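Beta-galactosidase/beta-glucuronidase (Faecalibacterium prausnitzii L2-6, PDB 6MVF) binds flavin mononucleotide and is a gut-bacterial family 2 glycoside hydrolase that probably cleaves beta-linked glucuronic acid from its conjugates. Local coordinates at residues Ala243-Met248 with Val274-Tyr279; Ser300-Lys305 with His531-Phe536; Phe456-Gly461 with Pro500-Tyr505. One frame throughout, in Å; residues are numbered along the deposited sequence.

Interaction 1: residues Ala243-Met248 with Val274-Tyr279; sequences AELWSM and VGVRSY
Trp246 and Val276 join two loops at the edge of the middle, all-beta domain of a family 2 glycoside hydrolase, where the chain leaves strand 265-274 and heads for the TIM barrel. The tight part is on the Trp246 side. Trp246 N donates to Val276 O (2.7 Å), a nearly straight bond of 165°. Gly275 has no side chain, and the Trp246 CB settles over the bare backbone, 3.8 Å from Gly275 CA. With CG anti to the backbone N (chi1 -175°), the indole runs alongside the Arg277 side chain, both pointing the same way. The two flat groups do not stack: their planes are 68° apart, and it is the arginine methylenes that meet the benzo ring. The polar ends lead on to the barrel, Trp246 NE1 to Asp348 O and Arg277 NE to Pro389 O. Toward Glu244 the contact is looser and partly solvent-exposed. Glu244 turns its CB away, and the neighbouring side chains meet mainly through Leu245 CD2 and Val276 CG1, 3.8 Å apart. A water links the two backbones there, donating to Glu244 O (2.7 Å) and accepting from Val276 N (2.9 Å). On the buried side, Arg277 CD sits 3.9 Å from Trp246 CE3.

Interaction 2: residues Ser300-Lys305 with His531-Phe536; sequences SRHQDK and HVWNMF
The seam that closes the TIM barrel, between its first strand 292-300 and its last strand 529-532, continues here as Ser300 meets Val532 and Met535. Ser300 N donates to Val532 O (3.0 Å, 160°), and Ser300 O accepts from Met535 N (2.9 Å). Between these bonds the 531-536 segment turns through a cis peptide joining Trp533 to Asn534, a feature familiar after the strand-8 tryptophan of many clan GH-A glycosidases. Ser300 CB packs against the indole, 3.5 Å from Trp533 CE3. Farther along that ring, His302 NE2 lies 3.4 Å from Trp533 CH2, the planes turned by 80°, while His302 ND1 is bonded to Tyr337. In Asn534, CG anti to the backbone N (chi1 -178°) carries the amide to the Ser300 side, where ND2 lies above the rim of Trp533; Asn534 OD1 accepts from Phe536 N (3.2 Å) on a lone pair, an Asx turn. With an alanine here the Phe536 N-H is likely to lose its acceptor, and the Trp533 rim its amide neighbour. A water lies between Ser300 OG and His531 O. Backbone partners engage both Ser300 N and O, so this step of the seam rests on neutral hydrogen bonds, while Arg301 beside it carries its charge to Asp320.

Interaction 3: residues Phe456-Gly461 with Pro500-Tyr505; sequences FGWYGG and PQCKDY
Trp458 is met by three neighbours, each in a different way. Lys503 lies over one face of the indole: Lys503 NZ is 4.1 Å from the centroid of the Trp458 six-membered ring and only 14° off its normal, a cation-pi contact, and CD adds a CH-pi contact to the same ring. The lysine chain bends at chi2 and again at chi4 (-62°), and the second bend brings the ammonium end back over the ring centre. Tyr505 takes the outer edge. Trp458 CH2 points into the middle of the phenol face, 3.7 Å from Tyr505 CE2, in a T-shaped pair with planes at 90°. Cys502 SG comes obliquely, 4.9 Å from the centroid of the Trp458 six-membered ring, as a sulfur-aromatic neighbour. Both segments belong to loops that follow adjacent parallel strands of the TIM barrel, 450-453 and 482-487, and so stand at the C-terminal end of the barrel, away from the flavin. Behind the first shell, a type II beta turn from Gln501 to Asp504 presents Cys502 and Lys503 to the indole. It is closed by Asp504 N to Gln501 O (3.1 Å) and braced by Gln501 N to Asp504 OD2 (2.9 Å), where the donor sits above the carboxylate plane. Within the 456-461 loop, Gly457 N bonds to Gly460 O (2.8 Å), curling the loop that carries Trp458. Farther out, Tyr505 OH is held by Glu545, while Tyr509 of helix 507-522 bonds to Gly457 O and packs on Cys502.

From the N terminus, interaction 1 comes first, closing a short, strand-rich loop of the middle beta domain just before the chain enters the barrel. Interaction 2 then opens at the end of the first barrel strand and closes at the last, its segments 226 residues apart at their closest ends. Interaction 3 falls within that span and ties the loops after two neighbouring barrel strands. Interaction 1 is thus in series with the other two, and none of the three cross. The centres of interactions 2 and 3 are about 20 Å apart, those of 1 and 3 about 41 Å. None touches another: the nearest atoms of interactions 2 and 3 are about 7 Å apart, and those of 1 and 2 about 10 Å.

Interaction 1: residues Ala243-Met248 with Val274-Tyr279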
# COMPACT_ATOMS: atom_id res chain seq x y z
N ALA A 243 -19.29 11.57 -25.30
CA ALA A 243 -19.04 11.93 -23.91
C ALA A 243 -19.76 10.97 -22.96
O ALA A 243 -20.90 10.58 -23.20
CB ALA A 243 -19.50 13.35 -23.66
N GLU A 244 -19.07 10.57 -21.90
CA GLU A 244 -19.70 9.83 -20.81
C GLU A 244 -20.27 10.84 -19.82
O GLU A 244 -19.51 11.57 -19.17
CB GLU A 244 -18.70 8.89 -20.16
CG GLU A 244 -18.54 7.59 -20.92
CD GLU A 244 -17.52 6.67 -20.29
OE1 GLU A 244 -17.87 5.94 -19.32
OE2 GLU A 244 -16.36 6.68 -20.76
N LEU A 245 -21.59 10.91 -19.73
CA LEU A 245 -22.20 11.93 -18.88
C LEU A 245 -22.03 11.58 -17.41
O LEU A 245 -21.85 10.41 -17.02
CB LEU A 245 -23.68 12.09 -19.21
CG LEU A 245 -23.96 12.37 -20.69
CD1 LEU A 245 -25.44 12.59 -20.91
CD2 LEU A 245 -23.16 13.56 -21.15
N TRP A 246 -22.09 12.63 -16.58
CA TRP A 246 -22.09 12.53 -15.12
C TRP A 246 -23.53 12.48 -14.57
O TRP A 246 -24.37 13.30 -14.96
CB TRP A 246 -21.33 13.72 -14.52
CG TRP A 246 -21.16 13.65 -13.02
CD1 TRP A 246 -20.08 13.18 -12.35
CD2 TRP A 246 -22.11 14.04 -12.02
NE1 TRP A 246 -20.28 13.25 -11.00
CE2 TRP A 246 -21.53 13.78 -10.77
CE3 TRP A 246 -23.40 14.60 -12.06
CZ2 TRP A 246 -22.19 14.05 -9.56
CZ3 TRP A 246 -24.04 14.87 -10.87
CH2 TRP A 246 -23.44 14.59 -9.64
N SER A 247 -23.80 11.53 -13.68
CA SER A 247 -25.04 11.54 -12.90
C SER A 247 -24.75 10.92 -11.54
O SER A 247 -23.67 10.39 -11.30
CB SER A 247 -26.18 10.80 -13.61
OG SER A 247 -26.02 9.39 -13.51
N MET A 248 -25.73 11.02 -10.62
CA MET A 248 -25.56 10.44 -9.28
C MET A 248 -25.37 8.93 -9.35
O MET A 248 -24.60 8.37 -8.56
CB MET A 248 -26.74 10.78 -8.37
CG MET A 248 -26.86 12.27 -8.05
SD MET A 248 -27.65 13.23 -9.38
CE MET A 248 -29.34 12.62 -9.19
N VAL A 274 -14.02 17.18 -13.61
CA VAL A 274 -15.28 17.79 -14.01
C VAL A 274 -16.19 16.71 -14.57
O VAL A 274 -15.74 15.63 -14.96
CB VAL A 274 -15.07 18.92 -15.05
CG1 VAL A 274 -14.13 20.02 -14.50
CG2 VAL A 274 -14.56 18.35 -16.37
N GLY A 275 -17.48 17.02 -14.58
CA GLY A 275 -18.47 16.11 -15.11
C GLY A 275 -19.38 16.83 -16.09
O GLY A 275 -19.57 18.05 -16.01
N VAL A 276 -19.94 16.05 -17.01
CA VAL A 276 -20.84 16.55 -18.05
C VAL A 276 -22.27 16.20 -17.64
O VAL A 276 -22.65 15.03 -17.62
CB VAL A 276 -20.50 15.96 -19.42
CG1 VAL A 276 -21.19 16.73 -20.52
CG2 VAL A 276 -18.98 15.92 -19.62
N ARG A 277 -23.08 17.21 -17.32
CA ARG A 277 -24.49 16.98 -17.06
C ARG A 277 -25.26 18.25 -17.33
O ARG A 277 -24.72 19.35 -17.18
CB ARG A 277 -24.78 16.51 -15.62
CG ARG A 277 -24.72 17.59 -14.57
CD ARG A 277 -23.31 17.85 -14.15
NE ARG A 277 -23.18 18.93 -13.18
CZ ARG A 277 -23.22 20.21 -13.51
NH1 ARG A 277 -23.41 20.55 -14.79
NH2 ARG A 277 -23.07 21.15 -12.57
N SER A 278 -26.51 18.09 -17.73
CA SER A 278 -27.49 19.16 -17.72
C SER A 278 -28.64 18.73 -16.82
O SER A 278 -28.80 17.54 -16.51
CB SER A 278 -28.00 19.47 -19.13
OG SER A 278 -28.48 18.30 -19.78
N TYR A 279 -29.44 19.70 -16.39
CA TYR A 279 -30.48 19.41 -15.42
C TYR A 279 -31.50 20.54 -15.41
O TYR A 279 -31.19 21.69 -15.74
CB TYR A 279 -29.90 19.18 -14.00
CG TYR A 279 -29.12 20.35 -13.42
CD1 TYR A 279 -27.77 20.53 -13.70
CD2 TYR A 279 -29.73 21.26 -12.56
CE1 TYR A 279 -27.05 21.59 -13.17
CE2 TYR A 279 -29.01 22.33 -12.01
CZ TYR A 279 -27.66 22.48 -12.33
OH TYR A 279 -26.93 23.52 -11.79
O HOH W 1 -18.86 13.32 -17.17

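Interaction 2: residues Ser300-Lys305 with His531-Phe536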
# COMPACT_ATOMS: atom_id res chain seq x y z
N SER A 300 -28.97 16.41 4.79
CA SER A 300 -27.99 17.44 5.06
C SER A 300 -26.87 16.84 5.89
O SER A 300 -27.03 15.78 6.49
CB SER A 300 -28.62 18.62 5.79
OG SER A 300 -29.58 19.26 4.95
N ARG A 301 -25.72 17.53 5.90
CA ARG A 301 -24.53 17.02 6.57
C ARG A 301 -23.73 18.19 7.12
O ARG A 301 -23.35 19.08 6.35
CB ARG A 301 -23.68 16.19 5.60
CG ARG A 301 -22.42 15.53 6.20
CD ARG A 301 -21.13 16.18 5.70
NE ARG A 301 -19.95 15.57 6.32
CZ ARG A 301 -18.69 15.97 6.13
NH1 ARG A 301 -18.42 17.00 5.33
NH2 ARG A 301 -17.69 15.32 6.72
N HIS A 302 -23.48 18.20 8.43
CA HIS A 302 -22.56 19.13 9.06
C HIS A 302 -21.14 18.55 9.05
O HIS A 302 -20.94 17.37 8.74
CB HIS A 302 -23.03 19.44 10.48
CG HIS A 302 -23.81 20.71 10.60
ND1 HIS A 302 -23.31 21.93 10.20
CD2 HIS A 302 -25.05 20.96 11.09
CE1 HIS A 302 -24.21 22.87 10.42
NE2 HIS A 302 -25.27 22.31 10.97
N GLN A 303 -20.13 19.38 9.38
CA GLN A 303 -18.73 18.99 9.16
C GLN A 303 -17.97 18.62 10.46
O GLN A 303 -16.76 18.80 10.55
CB GLN A 303 -17.99 20.08 8.39
CG GLN A 303 -17.65 21.31 9.18
CD GLN A 303 -16.87 22.34 8.36
OE1 GLN A 303 -16.37 22.04 7.28
NE2 GLN A 303 -16.77 23.56 8.88
N ASP A 304 -18.64 18.04 11.45
CA ASP A 304 -17.99 17.75 12.71
C ASP A 304 -18.10 16.26 13.02
O ASP A 304 -18.85 15.52 12.38
CB ASP A 304 -18.56 18.61 13.85
CG ASP A 304 -20.07 18.40 14.10
OD1 ASP A 304 -20.75 17.68 13.33
OD2 ASP A 304 -20.58 18.97 15.08
N LYS A 305 -17.33 15.82 14.02
CA LYS A 305 -17.32 14.41 14.42
C LYS A 305 -16.94 14.33 15.89
O LYS A 305 -16.24 15.20 16.40
CB LYS A 305 -16.34 13.61 13.57
CG LYS A 305 -16.59 12.13 13.51
CD LYS A 305 -15.66 11.51 12.45
CE LYS A 305 -15.79 10.00 12.43
NZ LYS A 305 -15.09 9.38 11.27
N HIS A 531 -34.49 17.12 2.04
CA HIS A 531 -33.25 16.91 2.76
C HIS A 531 -33.55 16.68 4.24
O HIS A 531 -33.96 17.60 4.94
CB HIS A 531 -32.31 18.11 2.61
CG HIS A 531 -31.82 18.32 1.21
ND1 HIS A 531 -32.37 19.25 0.36
CD2 HIS A 531 -30.83 17.71 0.52
CE1 HIS A 531 -31.73 19.22 -0.80
NE2 HIS A 531 -30.79 18.29 -0.73
N VAL A 532 -33.33 15.45 4.71
CA VAL A 532 -33.43 15.16 6.13
C VAL A 532 -32.47 16.04 6.91
O VAL A 532 -31.26 16.08 6.63
CB VAL A 532 -33.11 13.69 6.41
CG1 VAL A 532 -32.98 13.44 7.93
CG2 VAL A 532 -34.15 12.81 5.77
N TRP A 533 -32.99 16.76 7.89
CA TRP A 533 -32.15 17.34 8.92
C TRP A 533 -32.13 16.33 10.06
O TRP A 533 -33.17 16.08 10.68
CB TRP A 533 -32.68 18.70 9.36
CG TRP A 533 -31.69 19.48 10.19
CD1 TRP A 533 -31.68 19.63 11.55
CD2 TRP A 533 -30.57 20.22 9.71
NE1 TRP A 533 -30.63 20.42 11.94
CE2 TRP A 533 -29.93 20.79 10.83
CE3 TRP A 533 -30.05 20.47 8.44
CZ2 TRP A 533 -28.79 21.58 10.71
CZ3 TRP A 533 -28.93 21.26 8.33
CH2 TRP A 533 -28.31 21.81 9.46
N ASN A 534 -30.99 15.68 10.29
CA ASN A 534 -29.72 15.84 9.58
C ASN A 534 -29.19 14.39 9.43
O ASN A 534 -29.74 13.47 10.04
CB ASN A 534 -28.78 16.78 10.38
CG ASN A 534 -27.44 17.04 9.70
OD1 ASN A 534 -26.56 16.19 9.69
ND2 ASN A 534 -27.27 18.25 9.17
N MET A 535 -28.15 14.16 8.61
CA MET A 535 -27.61 12.81 8.47
C MET A 535 -27.05 12.29 9.78
O MET A 535 -27.28 11.13 10.16
CB MET A 535 -26.51 12.76 7.40
CG MET A 535 -25.98 11.36 7.15
SD MET A 535 -27.16 10.18 6.45
CE MET A 535 -26.24 8.64 6.56
N PHE A 536 -26.29 13.13 10.48
CA PHE A 536 -25.62 12.78 11.71
C PHE A 536 -26.03 13.77 12.78
O PHE A 536 -26.18 14.97 12.49
CB PHE A 536 -24.10 12.82 11.57
CG PHE A 536 -23.58 12.06 10.41
CD1 PHE A 536 -23.52 10.67 10.44
CD2 PHE A 536 -23.13 12.73 9.29
CE1 PHE A 536 -23.03 9.95 9.35
CE2 PHE A 536 -22.64 12.02 8.18
CZ PHE A 536 -22.59 10.63 8.20
O HOH W 2 -31.95 19.16 5.88

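Interaction 3: residues Phe456-Gly461 with Pro500-Tyr505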
# COMPACT_ATOMS: atom_id res chain seq x y z
N PHE A 456 -43.22 20.23 11.50
CA PHE A 456 -44.53 19.81 11.96
C PHE A 456 -44.46 18.39 12.48
O PHE A 456 -44.14 17.46 11.73
CB PHE A 456 -45.57 19.93 10.85
CG PHE A 456 -45.61 21.28 10.21
CD1 PHE A 456 -45.93 22.40 10.95
CD2 PHE A 456 -45.33 21.42 8.85
CE1 PHE A 456 -45.96 23.64 10.37
CE2 PHE A 456 -45.36 22.64 8.27
CZ PHE A 456 -45.67 23.76 9.03
N GLY A 457 -44.76 18.22 13.77
CA GLY A 457 -44.59 16.95 14.45
C GLY A 457 -43.42 16.91 15.42
O GLY A 457 -43.25 15.89 16.10
N TRP A 458 -42.60 17.96 15.50
CA TRP A 458 -41.52 17.99 16.48
C TRP A 458 -41.47 19.31 17.25
O TRP A 458 -41.51 19.29 18.48
CB TRP A 458 -40.14 17.70 15.83
CG TRP A 458 -39.11 17.86 16.88
CD1 TRP A 458 -38.23 18.90 17.02
CD2 TRP A 458 -38.94 17.03 18.04
NE1 TRP A 458 -37.49 18.75 18.17
CE2 TRP A 458 -37.91 17.61 18.81
CE3 TRP A 458 -39.54 15.85 18.48
CZ2 TRP A 458 -37.48 17.04 20.02
CZ3 TRP A 458 -39.09 15.28 19.66
CH2 TRP A 458 -38.08 15.87 20.42
N TYR A 459 -41.35 20.47 16.57
CA TYR A 459 -41.42 21.75 17.27
C TYR A 459 -42.85 22.24 17.47
O TYR A 459 -43.07 23.20 18.22
CB TYR A 459 -40.64 22.85 16.54
CG TYR A 459 -39.13 22.69 16.60
CD1 TYR A 459 -38.47 22.43 17.80
CD2 TYR A 459 -38.37 22.79 15.43
CE1 TYR A 459 -37.07 22.28 17.83
CE2 TYR A 459 -36.98 22.64 15.45
CZ TYR A 459 -36.34 22.39 16.66
OH TYR A 459 -34.96 22.24 16.66
N GLY A 460 -43.83 21.62 16.83
CA GLY A 460 -45.21 22.02 16.97
C GLY A 460 -46.02 21.24 15.97
O GLY A 460 -45.45 20.65 15.05
N GLY A 461 -47.32 21.20 16.14
CA GLY A 461 -48.16 20.51 15.18
C GLY A 461 -48.05 18.99 15.23
O GLY A 461 -47.37 18.39 16.05
N PRO A 500 -45.13 5.81 21.54
CA PRO A 500 -44.23 6.91 21.18
C PRO A 500 -45.00 8.18 20.87
O PRO A 500 -45.98 8.16 20.12
CB PRO A 500 -43.49 6.38 19.94
CG PRO A 500 -44.36 5.31 19.40
CD PRO A 500 -45.10 4.71 20.56
N GLN A 501 -44.56 9.28 21.47
CA GLN A 501 -45.22 10.57 21.29
C GLN A 501 -44.17 11.66 21.26
O GLN A 501 -43.03 11.48 21.70
CB GLN A 501 -46.24 10.85 22.40
CG GLN A 501 -45.63 10.94 23.76
CD GLN A 501 -46.67 10.88 24.84
OE1 GLN A 501 -47.34 11.88 25.13
NE2 GLN A 501 -46.85 9.69 25.43
N CYS A 502 -44.59 12.82 20.73
CA CYS A 502 -43.70 13.97 20.62
C CYS A 502 -43.14 14.37 21.98
O CYS A 502 -43.82 14.32 23.01
CB CYS A 502 -44.46 15.13 19.99
SG CYS A 502 -43.43 16.53 19.58
N LYS A 503 -41.86 14.75 21.98
CA LYS A 503 -41.09 15.16 23.14
C LYS A 503 -40.83 14.04 24.15
O LYS A 503 -40.30 14.33 25.23
CB LYS A 503 -41.73 16.35 23.85
CG LYS A 503 -41.65 17.63 23.02
CD LYS A 503 -40.21 17.97 22.73
CE LYS A 503 -40.10 19.35 22.13
NZ LYS A 503 -40.84 19.38 20.86
N ASP A 504 -41.13 12.77 23.84
CA ASP A 504 -40.48 11.72 24.62
C ASP A 504 -39.06 11.37 24.14
O ASP A 504 -38.37 10.61 24.82
CB ASP A 504 -41.36 10.45 24.70
CG ASP A 504 -41.43 9.64 23.39
OD1 ASP A 504 -40.61 9.83 22.45
OD2 ASP A 504 -42.34 8.79 23.31
N TYR A 505 -38.62 11.91 22.99
CA TYR A 505 -37.25 11.79 22.49
C TYR A 505 -36.88 10.36 22.09
O TYR A 505 -35.69 10.04 21.91
CB TYR A 505 -36.23 12.33 23.51
CG TYR A 505 -36.23 13.82 23.55
CD1 TYR A 505 -37.21 14.51 24.27
CD2 TYR A 505 -35.29 14.55 22.83
CE1 TYR A 505 -37.24 15.90 24.29
CE2 TYR A 505 -35.31 15.94 22.83
CZ TYR A 505 -36.28 16.61 23.57
OH TYR A 505 -36.30 17.98 23.58